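Local coordinates for conserved exported protein (Bacteroides fragilis, PDB 3CLW), which is of unproven function but probably hydrolyses O-glycosidic bonds in carbohydrates, at residues F127-A132 against R162-S167; N179-N184 against E212-A217; L336-I341 against T390-T395; A397-F402 against V441-S446. All coordinates share one frame; numbering follows the deposited sequence.

Overall arrangement
Followed from the N terminus, the four contacts lie in series, and none encloses or crosses another. Contact 1 closes a loop of 29 residues by packing strand 125-128 and the residues after it on helix 157-173; contact 2, closing 27 residues, does the same for strand 178-182 and helix 204-221. These two touch, their centres 8 Å apart, because their strands are neighbours in the TIM barrel. About 31 Å from contact 1, centre to centre, contact 3 closes 48 residues between barrel helix 328-347 and helix 391-400. Contact 4 uses that latter helix again and reaches strand 438-444 across 38 residues. Helix 391-400 thus joins the barrel to the C-terminal strands.

Contact 1: F127-A132 against R162-S167; sequences FFTNSA and RFLVKS
The F127 ring meets S167 edge-on: the carbonyl O of S167 lies near the ring plane, 3.8 Å from CE1 of F127, a packing contact. On the helix itself, S167 OG sits above one face of the F163 ring, displaced toward its rim. That hydroxyl is held by F163 O, to which S167 OG donates at 3.0 Å, tilted 35° from the carbonyl plane, while S167 N approaches the same oxygen from the opposite face. The second point of contact is aliphatic. T129 CG2 rests 3.6 Å from L164 CD2, the two side chains passing at a slant. Placing OG1 of T129 between its backbone N and carbonyl carbon (chi1 42°) leaves CG2 on the leucine side, and OG1 is engaged by the carbonyl of P183. The 184 Å² buried between the segments is van der Waals packing, with no hydrogen bond across. Strand 125-128 runs parallel between strands 68-71 and 178-182, and helix 157-173 covers it from outside, as in the TIM barrel of this family: L164 also touches I181 of the next strand, and V165 of the same helix packs on helix 204-221.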
loop_
_atom_site.group_PDB
_atom_site.type_symbol
_atom_site.label_atom_id
_atom_site.label_comp_id
_atom_site.label_asym_id
_atom_site.label_seq_id
_atom_site.Cartn_x
_atom_site.Cartn_y
_atom_site.Cartn_z
ATOM N N PHE A 127 -3.155 -11.557 -0.005
ATOM C CA PHE A 127 -2.034 -12.468 -0.305
ATOM C C PHE A 127 -1.426 -12.111 -1.653
ATOM O O PHE A 127 -2.152 -12.035 -2.663
ATOM C CB PHE A 127 -2.553 -13.904 -0.380
ATOM C CG PHE A 127 -2.702 -14.570 0.953
ATOM C CD1 PHE A 127 -2.886 -15.940 1.030
ATOM C CD2 PHE A 127 -2.632 -13.821 2.148
ATOM C CE1 PHE A 127 -3.002 -16.552 2.276
ATOM C CE2 PHE A 127 -2.724 -14.441 3.400
ATOM C CZ PHE A 127 -2.903 -15.805 3.463
ATOM N N PHE A 128 -0.118 -11.890 -1.683
ATOM C CA PHE A 128 0.561 -11.516 -2.926
ATOM C C PHE A 128 1.802 -12.370 -3.159
ATOM O O PHE A 128 2.442 -12.799 -2.202
ATOM C CB PHE A 128 0.875 -9.993 -3.035
ATOM C CG PHE A 128 2.057 -9.526 -2.202
ATOM C CD1 PHE A 128 1.910 -9.221 -0.854
ATOM C CD2 PHE A 128 3.316 -9.390 -2.778
ATOM C CE1 PHE A 128 3.019 -8.763 -0.075
ATOM C CE2 PHE A 128 4.415 -8.982 -2.011
ATOM C CZ PHE A 128 4.255 -8.654 -0.651
ATOM N N THR A 129 2.098 -12.616 -4.440
ATOM C CA THR A 129 3.276 -13.333 -4.881
ATOM C C THR A 129 4.128 -12.471 -5.816
ATOM O O THR A 129 3.607 -11.651 -6.624
ATOM C CB THR A 129 2.940 -14.636 -5.643
ATOM O OG1 THR A 129 1.830 -14.403 -6.542
ATOM C CG2 THR A 129 2.612 -15.750 -4.695
ATOM N N ASN A 130 5.439 -12.689 -5.663
ATOM C CA ASN A 130 6.498 -12.142 -6.464
ATOM C C ASN A 130 7.012 -13.147 -7.490
ATOM O O ASN A 130 7.703 -12.788 -8.441
ATOM C CB ASN A 130 7.651 -11.737 -5.567
ATOM C CG ASN A 130 7.393 -10.449 -4.885
ATOM O OD1 ASN A 130 6.681 -9.578 -5.421
ATOM N ND2 ASN A 130 7.944 -10.301 -3.684
ATOM N N SER A 131 6.668 -14.403 -7.291
ATOM C CA SER A 131 6.989 -15.428 -8.268
ATOM C C SER A 131 6.085 -16.600 -7.976
ATOM O O SER A 131 5.575 -16.747 -6.840
ATOM C CB SER A 131 8.485 -15.839 -8.171
ATOM O OG SER A 131 8.765 -17.091 -8.797
ATOM N N ALA A 132 5.876 -17.420 -9.004
ATOM C CA ALA A 132 5.263 -18.727 -8.856
ATOM C C ALA A 132 6.307 -19.604 -8.202
ATOM O O ALA A 132 7.487 -19.285 -8.261
ATOM C CB ALA A 132 4.830 -19.278 -10.235
ATOM N N ARG A 162 -4.372 -22.589 -8.479
ATOM C CA ARG A 162 -4.833 -23.510 -7.468
ATOM C C ARG A 162 -4.021 -23.423 -6.149
ATOM O O ARG A 162 -4.580 -23.539 -5.068
ATOM C CB ARG A 162 -4.871 -24.935 -7.991
ATOM C CG ARG A 162 -6.098 -25.215 -8.909
ATOM C CD ARG A 162 -6.317 -26.717 -9.044
ATOM N NE ARG A 162 -5.166 -27.374 -9.653
ATOM C CZ ARG A 162 -5.027 -27.609 -10.966
ATOM N NH1 ARG A 162 -5.969 -27.229 -11.847
ATOM N NH2 ARG A 162 -3.927 -28.227 -11.412
ATOM N N PHE A 163 -2.710 -23.227 -6.285
ATOM C CA PHE A 163 -1.800 -23.034 -5.173
ATOM C C PHE A 163 -2.191 -21.791 -4.359
ATOM O O PHE A 163 -2.335 -21.887 -3.148
ATOM C CB PHE A 163 -0.351 -22.910 -5.660
ATOM C CG PHE A 163 0.580 -22.306 -4.635
ATOM C CD1 PHE A 163 0.974 -23.040 -3.513
ATOM C CD2 PHE A 163 1.055 -21.003 -4.790
ATOM C CE1 PHE A 163 1.835 -22.492 -2.542
ATOM C CE2 PHE A 163 1.946 -20.437 -3.835
ATOM C CZ PHE A 163 2.311 -21.204 -2.694
ATOM N N LEU A 164 -2.363 -20.656 -5.046
ATOM C CA LEU A 164 -2.808 -19.402 -4.430
ATOM C C LEU A 164 -4.182 -19.495 -3.749
ATOM O O LEU A 164 -4.355 -18.981 -2.654
ATOM C CB LEU A 164 -2.835 -18.271 -5.448
ATOM C CG LEU A 164 -1.500 -17.835 -6.048
ATOM C CD1 LEU A 164 -1.745 -16.843 -7.162
ATOM C CD2 LEU A 164 -0.675 -17.171 -4.934
ATOM N N VAL A 165 -5.129 -20.181 -4.385
ATOM C CA VAL A 165 -6.453 -20.368 -3.813
ATOM C C VAL A 165 -6.445 -21.305 -2.613
ATOM O O VAL A 165 -7.078 -21.011 -1.620
ATOM C CB VAL A 165 -7.512 -20.830 -4.867
ATOM C CG1 VAL A 165 -8.762 -21.377 -4.186
ATOM C CG2 VAL A 165 -7.870 -19.679 -5.777
ATOM N N LYS A 166 -5.741 -22.431 -2.713
ATOM C CA LYS A 166 -5.617 -23.352 -1.574
ATOM C C LYS A 166 -4.972 -22.693 -0.329
ATOM O O LYS A 166 -5.373 -22.990 0.792
ATOM C CB LYS A 166 -4.860 -24.637 -1.943
ATOM C CG LYS A 166 -4.363 -25.443 -0.696
ATOM C CD LYS A 166 -4.511 -26.912 -0.896
ATOM C CE LYS A 166 -4.107 -27.678 0.360
ATOM N NZ LYS A 166 -4.131 -29.132 0.096
ATOM N N SER A 167 -3.967 -21.845 -0.550
ATOM C CA SER A 167 -3.288 -21.104 0.530
ATOM C C SER A 167 -4.258 -20.127 1.212
ATOM O O SER A 167 -4.345 -20.086 2.459
ATOM C CB SER A 167 -2.073 -20.333 -0.007
ATOM O OG SER A 167 -1.081 -21.190 -0.515
#

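Contact 2: N179-N184 against E212-A217; sequences NYISPN and EELDKA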
loop_
_atom_site.group_PDB
_atom_site.type_symbol
_atom_site.label_atom_id
_atom_site.label_comp_id
_atom_site.label_asym_id
_atom_site.label_seq_id
_atom_site.Cartn_x
_atom_site.Cartn_y
_atom_site.Cartn_z
ATOM N N ASN A 179 -9.116 -11.663 1.806
ATOM C CA ASN A 179 -10.142 -11.186 0.893
ATOM C C ASN A 179 -9.655 -10.912 -0.530
ATOM O O ASN A 179 -10.470 -10.718 -1.438
ATOM C CB ASN A 179 -10.804 -9.942 1.481
ATOM C CG ASN A 179 -11.445 -10.216 2.832
ATOM O OD1 ASN A 179 -12.054 -11.276 3.041
ATOM N ND2 ASN A 179 -11.297 -9.275 3.761
ATOM N N TYR A 180 -8.334 -10.885 -0.728
ATOM C CA TYR A 180 -7.747 -10.536 -2.033
ATOM C C TYR A 180 -6.521 -11.385 -2.330
ATOM O O TYR A 180 -5.800 -11.796 -1.404
ATOM C CB TYR A 180 -7.320 -9.077 -2.056
ATOM C CG TYR A 180 -8.321 -8.084 -1.463
ATOM C CD1 TYR A 180 -8.242 -7.683 -0.110
ATOM C CD2 TYR A 180 -9.325 -7.527 -2.261
ATOM C CE1 TYR A 180 -9.145 -6.767 0.424
ATOM C CE2 TYR A 180 -10.241 -6.629 -1.746
ATOM C CZ TYR A 180 -10.145 -6.241 -0.405
ATOM O OH TYR A 180 -11.054 -5.323 0.071
ATOM N N ILE A 181 -6.311 -11.678 -3.609
ATOM C CA ILE A 181 -5.121 -12.377 -4.098
ATOM C C ILE A 181 -4.548 -11.587 -5.235
ATOM O O ILE A 181 -5.243 -11.329 -6.217
ATOM C CB ILE A 181 -5.404 -13.791 -4.634
ATOM C CG1 ILE A 181 -5.767 -14.756 -3.504
ATOM C CG2 ILE A 181 -4.164 -14.355 -5.380
ATOM C CD1 ILE A 181 -6.525 -15.979 -3.958
ATOM N N SER A 182 -3.279 -11.241 -5.112
ATOM C CA SER A 182 -2.558 -10.488 -6.118
ATOM C C SER A 182 -1.440 -11.358 -6.726
ATOM O O SER A 182 -0.380 -11.527 -6.134
ATOM C CB SER A 182 -2.058 -9.189 -5.499
ATOM O OG SER A 182 -1.396 -8.410 -6.451
ATOM N N PRO A 183 -1.707 -11.968 -7.905
ATOM C CA PRO A 183 -0.794 -13.002 -8.429
ATOM C C PRO A 183 0.504 -12.456 -9.036
ATOM O O PRO A 183 1.520 -13.173 -9.083
ATOM C CB PRO A 183 -1.651 -13.717 -9.496
ATOM C CG PRO A 183 -2.546 -12.614 -10.030
ATOM C CD PRO A 183 -2.862 -11.746 -8.805
ATOM N N ASN A 184 0.502 -11.200 -9.453
ATOM C CA ASN A 184 1.665 -10.666 -10.178
ATOM C C ASN A 184 2.085 -9.303 -9.667
ATOM O O ASN A 184 1.228 -8.434 -9.421
ATOM C CB ASN A 184 1.353 -10.552 -11.675
ATOM C CG ASN A 184 1.058 -11.907 -12.323
ATOM O OD1 ASN A 184 -0.044 -12.469 -12.167
ATOM N ND2 ASN A 184 2.049 -12.439 -13.069
ATOM N N GLU A 212 -8.090 -15.446 -15.385
ATOM C CA GLU A 212 -9.005 -16.463 -15.836
ATOM C C GLU A 212 -8.890 -17.710 -14.959
ATOM O O GLU A 212 -9.904 -18.228 -14.472
ATOM C CB GLU A 212 -8.710 -16.772 -17.310
ATOM C CG GLU A 212 -9.464 -17.930 -17.928
ATOM C CD GLU A 212 -9.202 -18.005 -19.461
ATOM O OE1 GLU A 212 -8.010 -18.076 -19.905
ATOM O OE2 GLU A 212 -10.198 -17.942 -20.214
ATOM N N GLU A 213 -7.663 -18.181 -14.739
ATOM C CA GLU A 213 -7.467 -19.382 -13.927
ATOM C C GLU A 213 -7.813 -19.184 -12.434
ATOM O O GLU A 213 -8.414 -20.074 -11.790
ATOM C CB GLU A 213 -6.044 -19.926 -14.104
ATOM C CG GLU A 213 -5.715 -20.375 -15.524
ATOM C CD GLU A 213 -6.655 -21.456 -16.081
ATOM O OE1 GLU A 213 -7.197 -22.293 -15.329
ATOM O OE2 GLU A 213 -6.839 -21.480 -17.315
ATOM N N LEU A 214 -7.434 -18.032 -11.882
ATOM C CA LEU A 214 -7.803 -17.714 -10.482
ATOM C C LEU A 214 -9.315 -17.650 -10.342
ATOM O O LEU A 214 -9.876 -18.192 -9.417
ATOM C CB LEU A 214 -7.180 -16.396 -10.031
ATOM C CG LEU A 214 -5.767 -16.539 -9.473
ATOM C CD1 LEU A 214 -5.105 -15.182 -9.518
ATOM C CD2 LEU A 214 -5.820 -17.120 -8.030
ATOM N N ASP A 215 -9.970 -16.989 -11.286
ATOM C CA ASP A 215 -11.431 -16.909 -11.301
ATOM C C ASP A 215 -12.056 -18.293 -11.187
ATOM O O ASP A 215 -12.898 -18.521 -10.348
ATOM C CB ASP A 215 -11.907 -16.193 -12.556
ATOM C CG ASP A 215 -13.414 -16.044 -12.604
ATOM O OD1 ASP A 215 -13.963 -15.185 -11.872
ATOM O OD2 ASP A 215 -14.046 -16.786 -13.395
ATOM N N LYS A 216 -11.617 -19.218 -12.023
ATOM C CA LYS A 216 -12.113 -20.585 -12.019
ATOM C C LYS A 216 -11.814 -21.311 -10.694
ATOM O O LYS A 216 -12.678 -21.975 -10.114
ATOM C CB LYS A 216 -11.478 -21.321 -13.200
ATOM C CG LYS A 216 -11.861 -22.781 -13.364
ATOM C CD LYS A 216 -11.021 -23.342 -14.523
ATOM C CE LYS A 216 -11.426 -24.755 -14.949
ATOM N NZ LYS A 216 -11.166 -24.941 -16.443
ATOM N N ALA A 217 -10.576 -21.193 -10.227
ATOM C CA ALA A 217 -10.152 -21.812 -8.968
ATOM C C ALA A 217 -10.938 -21.273 -7.742
ATOM O O ALA A 217 -11.324 -22.040 -6.849
ATOM C CB ALA A 217 -8.628 -21.622 -8.812
#
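L214 spreads its two methyls over I181 and P183 because CG stands beside its backbone N, opposite the carbonyl carbon (chi1 -86°), and the chain then extends with CD1 anti to CA (chi2 161°). CD1 settles on the proline ring, 3.7 Å from P183 CG and 3.8 Å from P183 CB, with P183 CD a little more distant at 4.2 Å. It therefore lies against the CB-CG side of the ring rather than meeting one atom. The other branch, CD2, turns to the strand and comes within 4.2 Å of CG2 of I181, a looser approach. Both pairs meet obliquely. The CB atoms of I181 and P183 head for the helix, whereas that of the intervening S182 points away, and its OG bonds to E231. On the helix, L214 is the sole residue that reaches segment 179-184. It also touches I227 of strand 226-232, so a single leucine bridges two adjacent strands of the TIM barrel, while E213 and A217 turn to helix 157-173. Chemically the contact is hydrocarbon throughout: no hydrogen bond crosses it and only 122 Å² is buried. The contact is therefore probably held by dispersion and the exclusion of water, with no directional bond across it.

Contact 3: L336-I341 against T390-T395; sequences LYVARI and TKMLWT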
loop_
_atom_site.group_PDB
_atom_site.type_symbol
_atom_site.label_atom_id
_atom_site.label_comp_id
_atom_site.label_asym_id
_atom_site.label_seq_id
_atom_site.Cartn_x
_atom_site.Cartn_y
_atom_site.Cartn_z
ATOM N N LEU A 336 6.079 14.632 5.147
ATOM C CA LEU A 336 5.224 15.486 4.318
ATOM C C LEU A 336 5.264 15.123 2.833
ATOM O O LEU A 336 4.255 15.234 2.169
ATOM C CB LEU A 336 5.580 16.959 4.491
ATOM C CG LEU A 336 5.374 17.617 5.853
ATOM C CD1 LEU A 336 6.266 18.839 5.933
ATOM C CD2 LEU A 336 3.925 17.990 6.104
ATOM N N TYR A 337 6.412 14.680 2.319
ATOM C CA TYR A 337 6.522 14.232 0.925
ATOM C C TYR A 337 5.547 13.079 0.634
ATOM O O TYR A 337 4.865 13.057 -0.412
ATOM C CB TYR A 337 7.953 13.803 0.650
ATOM C CG TYR A 337 8.280 13.367 -0.770
ATOM C CD1 TYR A 337 8.223 12.026 -1.134
ATOM C CD2 TYR A 337 8.713 14.301 -1.737
ATOM C CE1 TYR A 337 8.544 11.610 -2.400
ATOM C CE2 TYR A 337 9.069 13.892 -3.027
ATOM C CZ TYR A 337 8.969 12.536 -3.353
ATOM O OH TYR A 337 9.309 12.096 -4.618
ATOM N N VAL A 338 5.467 12.139 1.577
ATOM C CA VAL A 338 4.632 10.966 1.407
ATOM C C VAL A 338 3.191 11.325 1.677
ATOM O O VAL A 338 2.325 10.866 0.973
ATOM C CB VAL A 338 5.087 9.773 2.283
ATOM C CG1 VAL A 338 4.183 8.583 2.080
ATOM C CG2 VAL A 338 6.511 9.373 1.954
ATOM N N ALA A 339 2.931 12.151 2.688
ATOM C CA ALA A 339 1.569 12.630 2.920
ATOM C C ALA A 339 0.981 13.314 1.663
ATOM O O ALA A 339 -0.201 13.272 1.438
ATOM C CB ALA A 339 1.510 13.547 4.105
ATOM N N ARG A 340 1.829 13.950 0.869
ATOM C CA ARG A 340 1.415 14.593 -0.386
ATOM C C ARG A 340 1.032 13.553 -1.453
ATOM O O ARG A 340 0.021 13.712 -2.150
ATOM C CB ARG A 340 2.541 15.499 -0.915
ATOM C CG ARG A 340 2.230 16.085 -2.307
ATOM C CD ARG A 340 3.157 17.227 -2.669
ATOM N NE ARG A 340 4.495 16.737 -2.957
ATOM C CZ ARG A 340 5.453 17.506 -3.451
ATOM N NH1 ARG A 340 5.210 18.801 -3.694
ATOM N NH2 ARG A 340 6.646 16.995 -3.712
ATOM N N ILE A 341 1.820 12.483 -1.559
ATOM C CA ILE A 341 1.415 11.371 -2.393
ATOM C C ILE A 341 0.043 10.869 -1.964
ATOM O O ILE A 341 -0.840 10.680 -2.819
ATOM C CB ILE A 341 2.401 10.196 -2.378
ATOM C CG1 ILE A 341 3.776 10.636 -2.855
ATOM C CG2 ILE A 341 1.887 9.079 -3.300
ATOM C CD1 ILE A 341 4.895 9.702 -2.449
ATOM N N THR A 390 9.234 6.637 12.011
ATOM C CA THR A 390 9.598 7.750 11.173
ATOM C C THR A 390 8.426 8.716 11.151
ATOM O O THR A 390 7.332 8.392 11.633
ATOM C CB THR A 390 9.964 7.308 9.734
ATOM O OG1 THR A 390 8.785 6.838 9.075
ATOM C CG2 THR A 390 11.031 6.224 9.733
ATOM N N LYS A 391 8.635 9.916 10.626
ATOM C CA LYS A 391 7.517 10.849 10.481
ATOM C C LYS A 391 6.490 10.364 9.424
ATOM O O LYS A 391 5.335 10.832 9.402
ATOM C CB LYS A 391 8.026 12.252 10.157
ATOM C CG LYS A 391 8.808 12.898 11.328
ATOM C CD LYS A 391 7.850 13.276 12.459
ATOM C CE LYS A 391 8.599 13.823 13.669
ATOM N NZ LYS A 391 7.611 14.250 14.711
ATOM N N MET A 392 6.942 9.449 8.559
ATOM C CA MET A 392 6.133 8.817 7.547
ATOM C C MET A 392 5.109 7.962 8.251
ATOM O O MET A 392 3.978 7.883 7.804
ATOM C CB MET A 392 6.984 7.987 6.569
ATOM C CG MET A 392 7.736 8.843 5.496
ATOM S SD MET A 392 9.021 8.068 4.511
ATOM C CE MET A 392 10.305 7.848 5.775
ATOM N N LEU A 393 5.475 7.344 9.375
ATOM C CA LEU A 393 4.479 6.566 10.087
ATOM C C LEU A 393 3.375 7.501 10.546
ATOM O O LEU A 393 2.201 7.235 10.345
ATOM C CB LEU A 393 5.084 5.784 11.275
ATOM C CG LEU A 393 4.136 4.808 12.009
ATOM C CD1 LEU A 393 4.886 3.683 12.714
ATOM C CD2 LEU A 393 3.294 5.539 13.041
ATOM N N TRP A 394 3.761 8.605 11.168
ATOM C CA TRP A 394 2.794 9.531 11.749
ATOM C C TRP A 394 1.932 10.298 10.717
ATOM O O TRP A 394 0.727 10.512 10.919
ATOM C CB TRP A 394 3.499 10.410 12.791
ATOM C CG TRP A 394 4.118 9.514 13.838
ATOM C CD1 TRP A 394 5.465 9.295 14.063
ATOM C CD2 TRP A 394 3.412 8.645 14.755
ATOM N NE1 TRP A 394 5.609 8.388 15.091
ATOM C CE2 TRP A 394 4.376 7.956 15.505
ATOM C CE3 TRP A 394 2.045 8.381 14.998
ATOM C CZ2 TRP A 394 4.031 7.037 16.509
ATOM C CZ3 TRP A 394 1.704 7.470 15.955
ATOM C CH2 TRP A 394 2.694 6.792 16.706
ATOM N N THR A 395 2.519 10.655 9.592
ATOM C CA THR A 395 1.745 11.358 8.566
ATOM C C THR A 395 0.769 10.407 7.874
ATOM O O THR A 395 -0.329 10.830 7.496
ATOM C CB THR A 395 2.625 12.073 7.526
ATOM O OG1 THR A 395 3.450 11.120 6.846
ATOM C CG2 THR A 395 3.504 13.132 8.208
#
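Apolar packing comes first. V338 CG2 lies 3.8 Å from M392 CG and equally 3.8 Å from M392 SD, so the valine methyl sits beside the CG-SD bond, the two side chains meeting at about a right angle. The methionine chain bends at its last torsion (chi3 -70°), which turns CE off the line of the extended part. The next residue, A339, abuts T395, about a turn beyond M392, CB to CB at 3.9 Å. The backbones are close here, with the CA atoms of A339 and T395 5.8 Å apart, which the small A339 side chain probably permits. T395 CG2 adds a looser touch at L336 N.

Polar bonding between the two segments is absent, and the polar groups are served from nearby. T395 OG1 hydrogen-bonds to G335 O, in the residue just before segment 336-341, and so ties the threonine to the facing helix. At the start of its own helix, T390 occupies the N-cap: its OG1 accepts weakly from M392 N (3.2 Å) and from L393 N.

The geometry of the helices agrees with this close packing. The segment axes approach to 8.7 Å and cross at -35°, both running in broadly the same direction. V338 and M392 share W356 of strand 353-356, whereas A339 and T395 both touch V491 of strand 490-495. An outer barrel helix is thus sealed against the helix leading to the C-terminal strands, consistent with the TIM barrel and associated beta-sandwich of glycoside hydrolase family 30.

Contact 4: A397-F402 against V441-S446; sequences ANYSFF and VAINYS
Y399 lays one face of its ring over V441, a CH-pi contact that packs helix 391-400 on a strand of what is probably the family 30 beta-sandwich. V441 CG1 lies 3.7 Å from the centroid of the Y399 ring and 19° off its normal, displaced toward the phenol end, where CZ of Y399 is 3.5 Å from that methyl. The ring is carried there because its CG stands anti to the carbonyl carbon (chi1 -69°), which swings the end of the side chain to the strand. I443 approaches differently: its side chain runs at about a right angle to that of Y399, and CD1 of I443 meets the hydroxyl OH of Y399 at 3.5 Å. Valine therefore takes the face and isoleucine the phenol oxygen. Alongside, N398 supplies backbone as well as side chain, its carbonyl O lying 3.6 Å from V441 CG2, while its amide nitrogen ND2 bonds to T467. Beyond the ring, I342, H343 and L346 of helix 328-347 also touch Y399, wedging it between barrel and sandwich. The two segments share no direct hydrogen bond, but one water links them: it lies 2.7 Å from Y399 OH and donates to V441 O at 2.8 Å.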
loop_
_atom_site.group_PDB
_atom_site.type_symbol
_atom_site.label_atom_id
_atom_site.label_comp_id
_atom_site.label_asym_id
_atom_site.label_seq_id
_atom_site.Cartn_x
_atom_site.Cartn_y
_atom_site.Cartn_z
ATOM N N ALA A 397 -0.596 7.913 9.533
ATOM C CA ALA A 397 -1.578 7.797 10.614
ATOM C C ALA A 397 -2.607 8.925 10.639
ATOM O O ALA A 397 -3.734 8.687 11.012
ATOM C CB ALA A 397 -0.862 7.650 11.999
ATOM N N ASN A 398 -2.217 10.143 10.245
ATOM C CA ASN A 398 -3.152 11.266 10.117
ATOM C C ASN A 398 -4.341 10.812 9.280
ATOM O O ASN A 398 -5.486 11.169 9.536
ATOM C CB ASN A 398 -2.479 12.470 9.414
ATOM C CG ASN A 398 -1.793 13.428 10.399
ATOM O OD1 ASN A 398 -2.434 14.332 10.992
ATOM N ND2 ASN A 398 -0.493 13.249 10.566
ATOM N N TYR A 399 -4.042 10.017 8.260
ATOM C CA TYR A 399 -5.074 9.422 7.421
ATOM C C TYR A 399 -5.599 8.107 7.990
ATOM O O TYR A 399 -6.785 8.014 8.359
ATOM C CB TYR A 399 -4.532 9.195 6.018
ATOM C CG TYR A 399 -4.284 10.454 5.249
ATOM C CD1 TYR A 399 -5.325 11.103 4.569
ATOM C CD2 TYR A 399 -2.993 11.003 5.166
ATOM C CE1 TYR A 399 -5.090 12.281 3.826
ATOM C CE2 TYR A 399 -2.756 12.170 4.425
ATOM C CZ TYR A 399 -3.815 12.793 3.770
ATOM O OH TYR A 399 -3.568 13.936 3.052
ATOM N N SER A 400 -4.703 7.106 8.071
ATOM C CA SER A 400 -5.100 5.737 8.368
ATOM C C SER A 400 -5.825 5.535 9.665
ATOM O O SER A 400 -6.748 4.721 9.718
ATOM C CB SER A 400 -3.918 4.745 8.225
ATOM O OG SER A 400 -2.903 4.921 9.213
ATOM N N PHE A 401 -5.440 6.262 10.711
ATOM C CA PHE A 401 -6.023 6.052 12.074
ATOM C C PHE A 401 -7.482 6.564 12.142
ATOM O O PHE A 401 -8.307 6.021 12.868
ATOM C CB PHE A 401 -5.122 6.735 13.154
ATOM C CG PHE A 401 -5.542 6.490 14.594
ATOM C CD1 PHE A 401 -4.971 5.464 15.337
ATOM C CD2 PHE A 401 -6.463 7.324 15.225
ATOM C CE1 PHE A 401 -5.322 5.256 16.718
ATOM C CE2 PHE A 401 -6.845 7.118 16.594
ATOM C CZ PHE A 401 -6.269 6.084 17.330
ATOM N N PHE A 402 -7.779 7.596 11.339
ATOM C CA PHE A 402 -9.069 8.290 11.344
ATOM C C PHE A 402 -9.988 8.015 10.106
ATOM O O PHE A 402 -11.222 8.065 10.196
ATOM C CB PHE A 402 -8.791 9.782 11.481
ATOM C CG PHE A 402 -8.106 10.153 12.774
ATOM C CD1 PHE A 402 -8.833 10.210 13.964
ATOM C CD2 PHE A 402 -6.733 10.424 12.802
ATOM C CE1 PHE A 402 -8.214 10.556 15.163
ATOM C CE2 PHE A 402 -6.103 10.755 13.983
ATOM C CZ PHE A 402 -6.847 10.817 15.179
ATOM N N VAL A 441 -8.202 16.158 6.729
ATOM C CA VAL A 441 -6.756 16.071 6.861
ATOM C C VAL A 441 -6.151 17.155 6.004
ATOM O O VAL A 441 -6.365 17.183 4.792
ATOM C CB VAL A 441 -6.197 14.669 6.456
ATOM C CG1 VAL A 441 -4.696 14.600 6.660
ATOM C CG2 VAL A 441 -6.875 13.556 7.236
ATOM N N ALA A 442 -5.417 18.047 6.654
ATOM C CA ALA A 442 -4.842 19.219 6.037
ATOM C C ALA A 442 -3.340 19.143 6.057
ATOM O O ALA A 442 -2.728 18.962 7.112
ATOM C CB ALA A 442 -5.313 20.479 6.754
ATOM N N ILE A 443 -2.732 19.267 4.889
ATOM C CA ILE A 443 -1.274 19.338 4.828
ATOM C C ILE A 443 -0.853 20.755 4.568
ATOM O O ILE A 443 -1.227 21.327 3.537
ATOM C CB ILE A 443 -0.673 18.451 3.707
ATOM C CG1 ILE A 443 -1.223 17.027 3.795
ATOM C CG2 ILE A 443 0.873 18.489 3.760
ATOM C CD1 ILE A 443 -0.939 16.201 2.558
ATOM N N ASN A 444 -0.061 21.306 5.494
ATOM C CA ASN A 444 0.586 22.588 5.279
ATOM C C ASN A 444 2.018 22.403 4.770
ATOM O O ASN A 444 2.975 22.252 5.552
ATOM C CB ASN A 444 0.552 23.457 6.539
ATOM C CG ASN A 444 1.024 24.892 6.270
ATOM O OD1 ASN A 444 1.568 25.192 5.209
ATOM N ND2 ASN A 444 0.819 25.769 7.232
ATOM N N TYR A 445 2.151 22.436 3.441
ATOM C CA TYR A 445 3.412 22.104 2.786
ATOM C C TYR A 445 4.327 23.309 2.759
ATOM O O TYR A 445 5.525 23.169 2.507
ATOM C CB TYR A 445 3.166 21.595 1.361
ATOM C CG TYR A 445 4.229 20.646 0.868
ATOM C CD1 TYR A 445 4.195 19.298 1.225
ATOM C CD2 TYR A 445 5.275 21.094 0.061
ATOM C CE1 TYR A 445 5.154 18.412 0.791
ATOM C CE2 TYR A 445 6.265 20.219 -0.364
ATOM C CZ TYR A 445 6.185 18.864 -0.001
ATOM O OH TYR A 445 7.144 17.964 -0.413
ATOM N N SER A 446 3.756 24.493 3.001
ATOM C CA SER A 446 4.494 25.755 2.910
ATOM C C SER A 446 5.327 25.969 4.165
ATOM O O SER A 446 5.138 25.277 5.179
ATOM C CB SER A 446 3.521 26.930 2.752
ATOM O OG SER A 446 2.935 27.256 4.008
HETATM O O HOH W 1 -5.722 15.544 2.602
#